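Local structure of monooxygenase (Agrobacterium tumefaciens, 2I7G) at residues A100-S105 with A127-G132; R111-F116 with R183-R188; D151-E156 with G174-A179; V196-G201 with M213-A218; L235-A240 with L250-N255. The protein probably acts as a flavin-dependent monooxygenase of the luciferase-like family, built on a TIM barrel. All blocks are in the same frame, centred on the assembly; numbering follows the deposited sequence. Where two conformers were deposited one is given.

Contact 1 (A100-S105 with A127-G132); sequences AVSVLS and AEIMAG
Ser102 and Ala131 form a single beta bridge, and the packing is tight around it. Ser102 N donates to Met130 O over 2.8 Å, almost in line with the carbonyl bond (163° at O). Gly132 N returns a bond to Ser102 O at 3.1 Å. Two CA-H...O contacts reinforce the pairing, from Ala131 CA to Ser102 O and from Val103 CA to Gly132 O, the latter 3.4 Å long. Val101 follows a cis peptide bond. A non-prolyl cis peptide at this strand end recurs in luciferase-like flavin monooxygenases, so this corner probably borders the flavin site. Val101 CG1 meets SE of selenomethionine Met130 at 3.9 Å, the two side chains crossing at about a right angle. The Met130 chain leaves anti to its own N (chi1 180°) and bends at chi3. Met130 CE thereby lies 3.7 Å from Ala100 CB.

The far end is looser. Leu104 CB only brushes Ala131 CB at 4.1 Å. A water bridges the two backbones there, accepting from Ser105 N and donating to Gly132 O at 2.8 Å. The polar end of Ser102 turns to Ser99, and Val103 N is held by Glu70. Helix 109-122 packs on Ile129 through Val112 and Phe116. Strand 196-200 lies against Met130, and helix 150-166 meets Leu104 through Leu161.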
# COMPACT_ATOMS: atom_id res chain seq x y z
N ALA B 100 -7.50 -8.33 8.02
CA ALA B 100 -8.04 -9.28 9.01
C ALA B 100 -7.00 -9.46 10.13
O ALA B 100 -6.50 -10.56 10.32
CB ALA B 100 -8.37 -10.66 8.29
N VAL B 101 -6.64 -8.38 10.85
CA VAL B 101 -7.40 -7.11 10.90
C VAL B 101 -6.46 -5.94 10.64
O VAL B 101 -5.22 -6.10 10.65
CB VAL B 101 -8.05 -6.86 12.31
CG1 VAL B 101 -8.89 -8.07 12.69
CG2 VAL B 101 -6.96 -6.64 13.39
N SER B 102 -7.05 -4.80 10.36
CA SER B 102 -6.40 -3.49 10.40
C SER B 102 -6.47 -3.07 11.88
O SER B 102 -7.56 -3.00 12.45
CB SER B 102 -7.19 -2.50 9.55
OG SER B 102 -6.98 -2.71 8.16
N VAL B 103 -5.32 -2.80 12.52
CA VAL B 103 -5.34 -2.33 13.92
C VAL B 103 -5.59 -0.80 13.83
O VAL B 103 -4.68 0.05 13.92
CB VAL B 103 -4.05 -2.69 14.69
CG1 VAL B 103 -4.17 -2.23 16.16
CG2 VAL B 103 -3.81 -4.23 14.61
N LEU B 104 -6.86 -0.48 13.64
CA LEU B 104 -7.23 0.88 13.29
C LEU B 104 -6.83 1.91 14.38
O LEU B 104 -6.44 3.05 14.04
CB LEU B 104 -8.74 0.92 13.03
CG LEU B 104 -9.27 2.29 12.61
CD1 LEU B 104 -8.60 2.76 11.28
CD2 LEU B 104 -10.82 2.20 12.46
N SER B 105 -6.93 1.52 15.65
CA SER B 105 -6.64 2.44 16.77
C SER B 105 -5.28 3.11 16.66
O SER B 105 -5.13 4.26 17.07
CB SER B 105 -6.74 1.74 18.12
OG SER B 105 -8.06 1.36 18.38
N ALA B 127 -12.45 -4.54 -2.44
CA ALA B 127 -11.77 -4.28 -1.15
C ALA B 127 -12.73 -4.19 0.04
O ALA B 127 -13.90 -3.74 -0.10
CB ALA B 127 -10.85 -2.99 -1.22
N GLU B 128 -12.20 -4.56 1.21
CA GLU B 128 -12.89 -4.39 2.49
C GLU B 128 -11.86 -4.14 3.58
O GLU B 128 -10.65 -4.50 3.45
CB GLU B 128 -13.72 -5.65 2.87
CG GLU B 128 -14.70 -6.14 1.81
CD GLU B 128 -15.54 -7.29 2.30
OE1 GLU B 128 -15.28 -7.79 3.43
OE2 GLU B 128 -16.45 -7.68 1.54
N ILE B 129 -12.35 -3.53 4.66
CA ILE B 129 -11.53 -3.29 5.85
C ILE B 129 -12.17 -4.07 7.00
O ILE B 129 -13.38 -3.97 7.21
CB ILE B 129 -11.50 -1.78 6.24
CG1 ILE B 129 -10.85 -0.95 5.12
CG2 ILE B 129 -10.78 -1.62 7.61
CD1 ILE B 129 -11.12 0.61 5.25
N MSE B 130 -11.36 -4.86 7.73
CA MSE B 130 -11.85 -5.44 8.99
C MSE B 130 -11.03 -4.83 10.11
O MSE B 130 -9.81 -5.07 10.21
CB MSE B 130 -11.76 -6.97 8.99
CG MSE B 130 -12.26 -7.56 10.28
SE MSE B 130 -11.76 -9.48 10.41
CE MSE B 130 -12.04 -10.08 8.58
N ALA B 131 -11.67 -3.97 10.90
CA ALA B 131 -10.96 -3.23 11.94
C ALA B 131 -11.08 -3.97 13.27
O ALA B 131 -12.17 -4.44 13.65
CB ALA B 131 -11.53 -1.86 12.05
N GLY B 132 -9.99 -4.05 14.00
CA GLY B 132 -10.05 -4.65 15.32
C GLY B 132 -8.82 -4.39 16.16
O GLY B 132 -7.88 -3.70 15.76
O HOH W 1 -7.68 -1.17 16.83

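Contact 2 (R111-F116 with R183-R188); sequences RVFQQF and RGVYPR
Phe113 and Arg188 bring two flat groups together without stacking them squarely. CZ of the Phe113 ring lies over one face of the guanidinium, and the two planes are 37° apart. Arg188 NH1 comes to 3.4 Å from Phe113 CE2, at a slant that is neither face nor edge of the ring. Val185 CG1 sits at the ring edge, near its plane, 3.9 Å from Phe113 CD2. The guanidinium edge is used as well. Arg188 NH1 donates to Val185 O at 2.9 Å, with that oxygen only 2° out of the guanidinium plane. Bends at chi2 and chi3 fold the Arg188 chain back to make this bond, and Leu164 O takes a second one from NH2. These two bonds would fix the rotation of the guanidinium next to the ring.

Helix 109-122 is one of the outer helices of the TIM barrel. The 183-188 segment leaves a small antiparallel sheet inserted between barrel strands 127-131 and 196-200, and lies across this helix. Gln114 reaches from the helix to this segment, its chain extended beyond CG. Gln114 CG packs on Val185 CG1 at 3.7 Å. Gln114 NE2 makes a weak, bent bond to Tyr186 O at 3.0 Å (126° at the hydrogen). Ser79 of the second subunit donates to the same oxygen. Pro187, behind a cis peptide bond, packs on Thr118 and Leu121 of the helix, and on Ser79 of the second subunit.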
# COMPACT_ATOMS: atom_id res chain seq x y z
N ARG B 111 -5.39 7.74 6.01
CA ARG B 111 -4.49 6.87 5.24
C ARG B 111 -5.09 5.51 4.96
O ARG B 111 -4.97 5.00 3.85
CB ARG B 111 -3.12 6.67 5.93
CG ARG B 111 -2.39 7.96 6.24
CD ARG B 111 -1.89 8.62 4.93
NE ARG B 111 -0.97 9.72 5.29
CZ ARG B 111 -0.34 10.48 4.42
NH1 ARG B 111 -0.49 10.28 3.12
NH2 ARG B 111 0.46 11.46 4.84
N VAL B 112 -5.71 4.90 5.98
CA VAL B 112 -6.32 3.59 5.82
C VAL B 112 -7.37 3.69 4.71
O VAL B 112 -7.39 2.87 3.79
CB VAL B 112 -6.92 3.11 7.16
CG1 VAL B 112 -7.81 1.86 6.91
CG2 VAL B 112 -5.72 2.82 8.16
N PHE B 113 -8.22 4.70 4.78
CA PHE B 113 -9.26 4.84 3.76
C PHE B 113 -8.65 5.00 2.37
O PHE B 113 -9.11 4.38 1.42
CB PHE B 113 -10.18 6.02 4.06
CG PHE B 113 -11.32 6.15 3.07
CD1 PHE B 113 -12.41 5.27 3.10
CD2 PHE B 113 -11.28 7.11 2.10
CE1 PHE B 113 -13.46 5.38 2.16
CE2 PHE B 113 -12.35 7.26 1.18
CZ PHE B 113 -13.42 6.38 1.21
N GLN B 114 -7.61 5.83 2.26
CA GLN B 114 -6.97 6.06 0.95
C GLN B 114 -6.32 4.79 0.41
O GLN B 114 -6.43 4.47 -0.79
CB GLN B 114 -5.91 7.18 1.06
CG GLN B 114 -6.56 8.56 1.30
CD GLN B 114 -5.53 9.64 1.41
OE1 GLN B 114 -4.50 9.49 2.06
NE2 GLN B 114 -5.82 10.77 0.77
N GLN B 115 -5.66 4.05 1.29
CA GLN B 115 -5.01 2.82 0.87
C GLN B 115 -6.02 1.76 0.39
O GLN B 115 -5.90 1.20 -0.71
CB GLN B 115 -4.13 2.27 2.01
CG GLN B 115 -2.86 3.15 2.30
CD GLN B 115 -2.39 2.94 3.75
OE1 GLN B 115 -2.80 1.98 4.41
NE2 GLN B 115 -1.57 3.86 4.25
N PHE B 116 -7.08 1.55 1.17
CA PHE B 116 -8.08 0.55 0.78
C PHE B 116 -8.96 1.03 -0.40
O PHE B 116 -9.42 0.19 -1.18
CB PHE B 116 -8.92 0.10 1.97
CG PHE B 116 -8.18 -0.86 2.86
CD1 PHE B 116 -8.31 -2.24 2.67
CD2 PHE B 116 -7.32 -0.38 3.85
CE1 PHE B 116 -7.56 -3.15 3.52
CE2 PHE B 116 -6.60 -1.26 4.72
CZ PHE B 116 -6.72 -2.65 4.52
N ARG B 183 -12.43 19.07 4.06
CA ARG B 183 -11.41 18.62 3.09
C ARG B 183 -11.89 17.36 2.34
O ARG B 183 -12.50 16.46 2.93
CB ARG B 183 -10.10 18.26 3.80
CG ARG B 183 -9.52 19.35 4.72
CD ARG B 183 -9.38 20.72 4.02
NE ARG B 183 -8.46 20.73 2.87
CZ ARG B 183 -8.27 21.79 2.09
NH1 ARG B 183 -7.42 21.73 1.06
NH2 ARG B 183 -8.94 22.95 2.32
N GLY B 184 -11.58 17.30 1.05
CA GLY B 184 -11.87 16.08 0.26
C GLY B 184 -10.80 15.02 0.49
O GLY B 184 -9.61 15.34 0.66
N VAL B 185 -11.21 13.74 0.45
CA VAL B 185 -10.26 12.63 0.64
C VAL B 185 -10.30 11.76 -0.61
O VAL B 185 -11.35 11.25 -0.97
CB VAL B 185 -10.55 11.79 1.90
CG1 VAL B 185 -9.55 10.61 2.01
CG2 VAL B 185 -10.46 12.71 3.15
N TYR B 186 -9.14 11.62 -1.27
CA TYR B 186 -9.06 11.01 -2.60
C TYR B 186 -8.04 9.85 -2.60
O TYR B 186 -7.10 9.84 -1.78
CB TYR B 186 -8.63 12.10 -3.64
CG TYR B 186 -9.62 13.23 -3.63
CD1 TYR B 186 -10.90 13.05 -4.16
CD2 TYR B 186 -9.32 14.41 -2.95
CE1 TYR B 186 -11.86 14.09 -4.09
CE2 TYR B 186 -10.27 15.47 -2.87
CZ TYR B 186 -11.53 15.28 -3.42
OH TYR B 186 -12.43 16.30 -3.30
N PRO B 187 -8.17 8.87 -3.53
CA PRO B 187 -9.23 8.78 -4.52
C PRO B 187 -10.49 8.14 -3.92
O PRO B 187 -10.42 7.40 -2.92
CB PRO B 187 -8.64 7.82 -5.57
CG PRO B 187 -7.82 6.86 -4.77
CD PRO B 187 -7.21 7.75 -3.64
N ARG B 188 -11.63 8.43 -4.55
CA ARG B 188 -12.88 7.80 -4.11
C ARG B 188 -12.88 6.34 -4.59
O ARG B 188 -12.36 6.03 -5.66
CB ARG B 188 -14.10 8.55 -4.69
CG ARG B 188 -14.15 10.05 -4.34
CD ARG B 188 -13.89 10.25 -2.85
NE ARG B 188 -14.92 9.61 -2.01
CZ ARG B 188 -14.89 9.57 -0.68
NH1 ARG B 188 -13.84 10.06 -0.00
NH2 ARG B 188 -15.93 9.01 -0.04

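Contact 3 (D151-E156 with G174-A179); sequences DVLFAE and GTKHPA
A beta-hairpin loop between strands 169-172 and 180-181 is gripped by helix 150-166, chiefly through Glu156 with Thr175 and Lys176. Both carboxylate oxygens of Glu156 are used. Glu156 OE1 takes Lys176 N at 2.9 Å, on its syn side and 25° out of the carboxylate plane. Glu156 OE2 takes the hydroxyl of Thr175 at 2.7 Å from OG1, also syn. Thr175 N is shared between the two oxygens, in weak bonds of 2.9 Å to Glu156 OE1 and 3.0 Å to Glu156 OE2. Four bonds thus hold the carboxylate, which probably favours its charged form. The Glu156 chain runs extended beyond CG, and this carries the acid across to the loop. Thr175 OG1 stands between its own N and carbonyl carbon (chi1 71°). This torsion puts the hydroxyl on the same side as the amide, and both meet the Glu156 carboxylate.

The hairpin belongs to the small three-stranded sheet inserted into the barrel. One turn back along the helix the contact becomes apolar. Leu153 CD2 touches Lys176 CB at 3.7 Å, and Val152 CG1 meets Lys176 CG at 3.8 Å, each pair crossing at about a right angle. The Lys176 chain then bends at chi2 and leads its amine away, toward a long, weak ion pair with Asp149. Within the loop, His177 ND1 donates to Pro178 O at 2.8 Å, and NE2 is bonded to Asp108. Pro178 also packs on Gly144 of the second subunit.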
# COMPACT_ATOMS: atom_id res chain seq x y z
N ASP B 151 -9.80 2.37 23.83
CA ASP B 151 -11.24 2.48 23.58
C ASP B 151 -11.60 3.80 22.86
O ASP B 151 -12.37 3.78 21.90
CB ASP B 151 -12.03 2.38 24.89
CG ASP B 151 -12.10 0.96 25.45
OD1 ASP B 151 -11.64 0.01 24.82
OD2 ASP B 151 -12.65 0.80 26.56
N VAL B 152 -11.05 4.91 23.33
CA VAL B 152 -11.34 6.23 22.70
C VAL B 152 -10.66 6.29 21.33
O VAL B 152 -11.25 6.81 20.38
CB VAL B 152 -10.93 7.43 23.58
CG1 VAL B 152 -11.25 8.74 22.87
CG2 VAL B 152 -11.70 7.38 24.90
N LEU B 153 -9.45 5.75 21.21
CA LEU B 153 -8.77 5.73 19.89
C LEU B 153 -9.61 4.95 18.88
O LEU B 153 -9.79 5.38 17.74
CB LEU B 153 -7.39 5.10 19.97
CG LEU B 153 -6.29 5.94 20.63
CD1 LEU B 153 -5.16 5.01 21.02
CD2 LEU B 153 -5.81 7.05 19.68
N PHE B 154 -10.13 3.80 19.30
CA PHE B 154 -10.90 2.97 18.38
C PHE B 154 -12.21 3.64 18.04
O PHE B 154 -12.56 3.71 16.87
CB PHE B 154 -11.13 1.58 18.94
CG PHE B 154 -11.70 0.62 17.93
CD1 PHE B 154 -10.91 0.12 16.88
CD2 PHE B 154 -13.03 0.26 18.00
CE1 PHE B 154 -11.45 -0.80 15.94
CE2 PHE B 154 -13.58 -0.66 17.06
CZ PHE B 154 -12.80 -1.18 16.05
N ALA B 155 -12.89 4.17 19.04
CA ALA B 155 -14.19 4.81 18.83
C ALA B 155 -14.06 6.00 17.87
O ALA B 155 -14.83 6.11 16.90
CB ALA B 155 -14.76 5.27 20.14
N GLU B 156 -13.10 6.87 18.12
CA GLU B 156 -12.98 8.11 17.32
C GLU B 156 -12.52 7.75 15.91
O GLU B 156 -13.02 8.27 14.93
CB GLU B 156 -11.99 9.08 17.95
CG GLU B 156 -12.55 9.75 19.20
CD GLU B 156 -11.74 10.96 19.64
OE1 GLU B 156 -10.80 11.35 18.91
OE2 GLU B 156 -12.05 11.52 20.73
N GLY B 174 -12.27 15.55 17.03
CA GLY B 174 -12.30 14.63 18.17
C GLY B 174 -11.23 15.03 19.16
O GLY B 174 -10.81 16.21 19.19
N THR B 175 -10.78 14.08 19.96
CA THR B 175 -9.79 14.36 20.99
C THR B 175 -8.44 13.66 20.75
O THR B 175 -7.43 14.05 21.33
CB THR B 175 -10.31 13.97 22.41
OG1 THR B 175 -10.36 12.54 22.52
CG2 THR B 175 -11.71 14.52 22.67
N LYS B 176 -8.44 12.61 19.92
CA LYS B 176 -7.26 11.76 19.72
C LYS B 176 -6.77 11.75 18.27
O LYS B 176 -5.98 10.87 17.88
CB LYS B 176 -7.55 10.30 20.16
CG LYS B 176 -7.93 10.08 21.61
CD LYS B 176 -6.89 10.66 22.57
CE LYS B 176 -6.93 9.96 23.91
NZ LYS B 176 -6.28 10.81 24.95
N HIS B 177 -7.26 12.68 17.46
CA HIS B 177 -6.90 12.78 16.05
C HIS B 177 -7.10 14.24 15.62
O HIS B 177 -8.06 14.88 16.07
CB HIS B 177 -7.75 11.82 15.19
CG HIS B 177 -7.35 11.76 13.74
ND1 HIS B 177 -7.68 12.74 12.83
CD2 HIS B 177 -6.64 10.83 13.04
CE1 HIS B 177 -7.19 12.42 11.64
NE2 HIS B 177 -6.56 11.27 11.74
N PRO B 178 -6.20 14.78 14.78
CA PRO B 178 -6.41 16.17 14.34
C PRO B 178 -7.76 16.40 13.62
O PRO B 178 -8.31 15.48 12.99
CB PRO B 178 -5.23 16.44 13.40
CG PRO B 178 -4.20 15.41 13.78
CD PRO B 178 -4.96 14.20 14.23
N ALA B 179 -8.26 17.63 13.71
CA ALA B 179 -9.50 18.03 13.05
C ALA B 179 -9.34 18.02 11.53
O ALA B 179 -8.24 18.24 11.00
CB ALA B 179 -9.94 19.40 13.54

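Contact 4 (V196-G201 with M213-A218); sequences VWIAVG and MGLPVA. With SO4 (sulfate ion), chain E.
Ile198 and Val217, then Ala199 and Ala218, pair in parallel. Three backbone hydrogen bonds join them. Ile198 N donates to Pro216 O at 3.0 Å, Ala218 N to Ile198 O at 2.8 Å, and Val200 N to Ala218 O at 2.8 Å. CA-H...O contacts run between these bonds, such as Val217 CA to Ile198 O at 3.3 Å.

The main side-chain contact is CH-pi. Pro216 CB sits 3.4 Å above the centroid of the six-membered ring of Trp197, 12° off its normal. The indole edge is occupied too, with Val217 O 3.3 Å from Trp197 CZ3 and near the ring plane.

Apolar packing is lighter. Ile198 CG1 and Leu215 CD1 approach to 3.9 Å, on the side where helix 150-166 covers both through Leu158 and Leu162.

A sulfate ion, probably from the crystallisation liquor, accepts a nearly straight bond from Gly201 N at 2.8 Å to O2. Ser206 OG also binds it. It may mark an anion-binding spot just past the end of strand 196-200.

Together these residues join the two strands of a beta-alpha-beta crossover through helix 204-212, the repeating element of a TIM barrel.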
# COMPACT_ATOMS: atom_id res chain seq x y z
N VAL B 196 -16.87 -2.06 5.89
CA VAL B 196 -16.08 -2.04 7.10
C VAL B 196 -16.71 -3.04 8.08
O VAL B 196 -17.89 -2.91 8.43
CB VAL B 196 -16.02 -0.64 7.72
CG1 VAL B 196 -15.30 -0.69 9.09
CG2 VAL B 196 -15.30 0.33 6.74
N TRP B 197 -15.93 -4.05 8.43
CA TRP B 197 -16.32 -5.06 9.43
C TRP B 197 -15.58 -4.78 10.72
O TRP B 197 -14.46 -4.28 10.71
CB TRP B 197 -15.87 -6.47 8.96
CG TRP B 197 -16.70 -7.03 7.85
CD1 TRP B 197 -16.76 -6.58 6.55
CD2 TRP B 197 -17.56 -8.17 7.92
NE1 TRP B 197 -17.63 -7.37 5.83
CE2 TRP B 197 -18.13 -8.35 6.65
CE3 TRP B 197 -17.94 -9.04 8.97
CZ2 TRP B 197 -19.05 -9.37 6.37
CZ3 TRP B 197 -18.85 -10.06 8.68
CH2 TRP B 197 -19.39 -10.21 7.39
N ILE B 198 -16.19 -5.15 11.85
CA ILE B 198 -15.56 -5.04 13.14
C ILE B 198 -15.20 -6.46 13.62
O ILE B 198 -16.08 -7.32 13.79
CB ILE B 198 -16.50 -4.33 14.15
CG1 ILE B 198 -16.89 -2.94 13.66
CG2 ILE B 198 -15.84 -4.28 15.55
CD1 ILE B 198 -15.75 -2.05 13.24
N ALA B 199 -13.92 -6.68 13.86
CA ALA B 199 -13.45 -7.94 14.46
C ALA B 199 -13.62 -7.88 15.97
O ALA B 199 -13.22 -6.90 16.62
CB ALA B 199 -11.97 -8.21 14.09
N VAL B 200 -14.19 -8.94 16.53
CA VAL B 200 -14.44 -9.01 17.97
C VAL B 200 -13.90 -10.35 18.49
O VAL B 200 -13.91 -11.35 17.75
CB VAL B 200 -15.94 -8.80 18.28
CG1 VAL B 200 -16.40 -7.42 17.79
CG2 VAL B 200 -16.84 -9.89 17.62
N GLY B 201 -13.44 -10.37 19.74
CA GLY B 201 -12.89 -11.59 20.34
C GLY B 201 -13.80 -12.27 21.36
O GLY B 201 -13.46 -13.34 21.89
N MSE B 213 -24.23 0.09 16.27
CA MSE B 213 -23.77 0.88 15.14
C MSE B 213 -24.14 0.27 13.79
O MSE B 213 -23.87 0.86 12.74
CB MSE B 213 -22.26 1.04 15.21
CG MSE B 213 -21.79 1.91 16.36
SE MSE B 213 -19.84 2.02 16.39
CE MSE B 213 -19.36 0.15 16.22
N GLY B 214 -24.74 -0.92 13.83
CA GLY B 214 -25.25 -1.56 12.64
C GLY B 214 -24.14 -1.98 11.68
O GLY B 214 -24.36 -1.97 10.47
N LEU B 215 -22.96 -2.34 12.20
CA LEU B 215 -21.82 -2.78 11.37
C LEU B 215 -21.70 -4.31 11.40
O LEU B 215 -22.04 -4.92 12.41
CB LEU B 215 -20.53 -2.19 11.90
CG LEU B 215 -20.50 -0.65 11.78
CD1 LEU B 215 -19.32 -0.14 12.55
CD2 LEU B 215 -20.35 -0.30 10.32
N PRO B 216 -21.29 -4.94 10.28
CA PRO B 216 -21.06 -6.40 10.28
C PRO B 216 -19.93 -6.74 11.28
O PRO B 216 -19.05 -5.91 11.52
CB PRO B 216 -20.54 -6.71 8.86
CG PRO B 216 -20.71 -5.46 8.06
CD PRO B 216 -21.02 -4.32 8.97
N VAL B 217 -20.02 -7.92 11.87
CA VAL B 217 -19.08 -8.33 12.90
C VAL B 217 -18.43 -9.66 12.54
O VAL B 217 -19.08 -10.57 11.97
CB VAL B 217 -19.71 -8.41 14.32
CG1 VAL B 217 -20.09 -7.01 14.80
CG2 VAL B 217 -20.95 -9.34 14.35
N ALA B 218 -17.15 -9.79 12.88
CA ALA B 218 -16.43 -11.06 12.65
C ALA B 218 -15.92 -11.52 14.01
O ALA B 218 -15.09 -10.84 14.62
CB ALA B 218 -15.25 -10.85 11.68
S SO4 E . -12.28 -7.34 21.55
O1 SO4 E . -11.36 -6.76 20.58
O2 SO4 E . -13.48 -7.88 20.93
O3 SO4 E . -11.59 -8.41 22.28
O4 SO4 E . -12.65 -6.25 22.46

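Contact 5 (L235-A240 with L250-N255); sequences LYHEAA and LRTSIN
Tyr236 and Leu250 lie alongside each other, pointing in opposite directions, in the beta-alpha-beta unit of strand 217-220, helix 230-242 and strand 252-260. The tyrosine leaves the helix with CG anti to its backbone N (chi1 175°), which sends the ring inward toward the barrel. Leu250 runs the other way, out from the loop toward the helix. Leu250 CB is 3.5 Å from Tyr236 OH and 3.9 Å from Tyr236 CE2. Thr252 CG2 meets the same ring at a slant, 3.5 Å from Tyr236 CE2.

The hydroxyl of Tyr236 reaches the residue just before strand 252-260. Its strongest partner is Leu215 O, just ahead of strand 217-220. Arg251 N makes a weak, long bond to Tyr236 OH at 3.4 Å. One phenol thereby links the chain just ahead of two adjacent strands.

His237 stands next to Tyr236 on the helix, with Tyr236 CD2 over one face of the imidazole, toward its rim. It too runs opposite to Leu250, and Leu250 CD1 comes to the imidazole edge at 3.9 Å from His237 ND1. Val207 of helix 204-212 packs on Tyr236. The tip of Leu250 ends on the next helical turn, where Leu250 CD1 touches Ala240 CB at 3.5 Å.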
# COMPACT_ATOMS: atom_id res chain seq x y z
N LEU B 235 -26.37 -11.09 21.49
CA LEU B 235 -26.12 -9.78 22.01
C LEU B 235 -25.95 -8.74 20.90
O LEU B 235 -26.45 -7.62 21.01
CB LEU B 235 -24.89 -9.83 22.89
CG LEU B 235 -24.44 -8.62 23.66
CD1 LEU B 235 -25.51 -8.21 24.69
CD2 LEU B 235 -23.16 -9.05 24.35
N TYR B 236 -25.22 -9.12 19.84
CA TYR B 236 -25.11 -8.31 18.62
C TYR B 236 -26.50 -7.92 18.07
O TYR B 236 -26.79 -6.75 17.83
CB TYR B 236 -24.34 -9.15 17.59
CG TYR B 236 -24.23 -8.55 16.23
CD1 TYR B 236 -23.54 -7.35 16.04
CD2 TYR B 236 -24.81 -9.19 15.13
CE1 TYR B 236 -23.40 -6.78 14.75
CE2 TYR B 236 -24.70 -8.63 13.85
CZ TYR B 236 -23.98 -7.44 13.66
OH TYR B 236 -23.85 -6.91 12.41
N HIS B 237 -27.34 -8.92 17.83
CA HIS B 237 -28.67 -8.68 17.26
C HIS B 237 -29.57 -7.90 18.21
O HIS B 237 -30.35 -7.06 17.77
CB HIS B 237 -29.33 -10.00 16.84
CG HIS B 237 -28.61 -10.71 15.73
ND1 HIS B 237 -28.45 -10.16 14.48
CD2 HIS B 237 -28.02 -11.93 15.68
CE1 HIS B 237 -27.77 -10.99 13.71
NE2 HIS B 237 -27.49 -12.07 14.42
N GLU B 238 -29.45 -8.17 19.51
CA GLU B 238 -30.28 -7.45 20.52
C GLU B 238 -29.85 -5.99 20.62
O GLU B 238 -30.70 -5.10 20.67
CB GLU B 238 -30.22 -8.17 21.87
CG GLU B 238 -30.97 -7.51 23.04
CD GLU B 238 -32.49 -7.58 22.92
OE1 GLU B 238 -33.03 -8.17 21.94
OE2 GLU B 238 -33.15 -7.03 23.83
N ALA B 239 -28.54 -5.74 20.60
CA ALA B 239 -28.05 -4.36 20.56
C ALA B 239 -28.55 -3.66 19.31
O ALA B 239 -28.95 -2.49 19.37
CB ALA B 239 -26.55 -4.33 20.64
N ALA B 240 -28.57 -4.38 18.20
CA ALA B 240 -29.07 -3.81 16.94
C ALA B 240 -30.58 -3.54 17.05
O ALA B 240 -31.03 -2.46 16.70
CB ALA B 240 -28.76 -4.73 15.77
N LEU B 250 -26.96 -5.99 8.94
CA LEU B 250 -26.23 -6.85 9.85
C LEU B 250 -25.68 -8.05 9.09
O LEU B 250 -26.38 -8.69 8.29
CB LEU B 250 -27.10 -7.25 11.04
CG LEU B 250 -27.86 -6.10 11.73
CD1 LEU B 250 -28.74 -6.65 12.84
CD2 LEU B 250 -26.88 -5.02 12.24
N ARG B 251 -24.40 -8.32 9.32
CA ARG B 251 -23.71 -9.49 8.73
C ARG B 251 -22.84 -10.05 9.83
O ARG B 251 -22.31 -9.30 10.66
CB ARG B 251 -22.83 -9.11 7.53
CG ARG B 251 -23.52 -8.37 6.36
CD ARG B 251 -24.20 -9.34 5.40
NE ARG B 251 -24.87 -8.64 4.31
CZ ARG B 251 -26.14 -8.25 4.33
NH1 ARG B 251 -26.65 -7.62 3.28
NH2 ARG B 251 -26.90 -8.49 5.39
N THR B 252 -22.69 -11.37 9.86
CA THR B 252 -21.83 -12.00 10.84
C THR B 252 -20.87 -12.96 10.15
O THR B 252 -21.20 -13.63 9.16
CB THR B 252 -22.65 -12.73 11.93
OG1 THR B 252 -23.48 -13.71 11.31
CG2 THR B 252 -23.54 -11.73 12.75
N SER B 253 -19.68 -13.06 10.72
CA SER B 253 -18.69 -14.01 10.25
C SER B 253 -18.13 -14.73 11.49
O SER B 253 -18.09 -14.18 12.62
CB SER B 253 -17.53 -13.25 9.55
OG SER B 253 -16.59 -14.17 9.05
N ILE B 254 -17.67 -15.96 11.27
CA ILE B 254 -16.79 -16.57 12.28
C ILE B 254 -15.41 -16.77 11.67
O ILE B 254 -15.27 -17.15 10.49
CB ILE B 254 -17.37 -17.86 12.90
CG1 ILE B 254 -17.46 -19.01 11.87
CG2 ILE B 254 -18.75 -17.56 13.63
CD1 ILE B 254 -17.99 -20.35 12.45
N ASN B 255 -14.39 -16.48 12.47
CA ASN B 255 -12.99 -16.54 12.04
C ASN B 255 -12.35 -17.64 12.89
O ASN B 255 -12.28 -17.50 14.10
CB ASN B 255 -12.29 -15.22 12.35
CG ASN B 255 -12.79 -14.05 11.52
OD1 ASN B 255 -13.72 -14.17 10.72
ND2 ASN B 255 -12.17 -12.89 11.74

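From the N terminus, contact 1 closes first, around the loop that carries helix 109-122. Contact 2 crosses it, since 111-116 lies within that loop while 183-188 comes well after 127-132. Helix 109-122 also ties the two together directly, with Phe116 packed on Ala127. Contact 3 lies wholly within the span closed by contact 2. It touches contact 1 where Phe154 meets Ser105. Contacts 2 and 3 lie in and around the inserted sheet, and both reach the second subunit. Contacts 4 and 5 follow in series and close successive beta-alpha-beta units. Backbone bonds between strands 127-131, 196-200, 217-220 and 252-260 join contacts 1, 4 and 5 into one barrel wall.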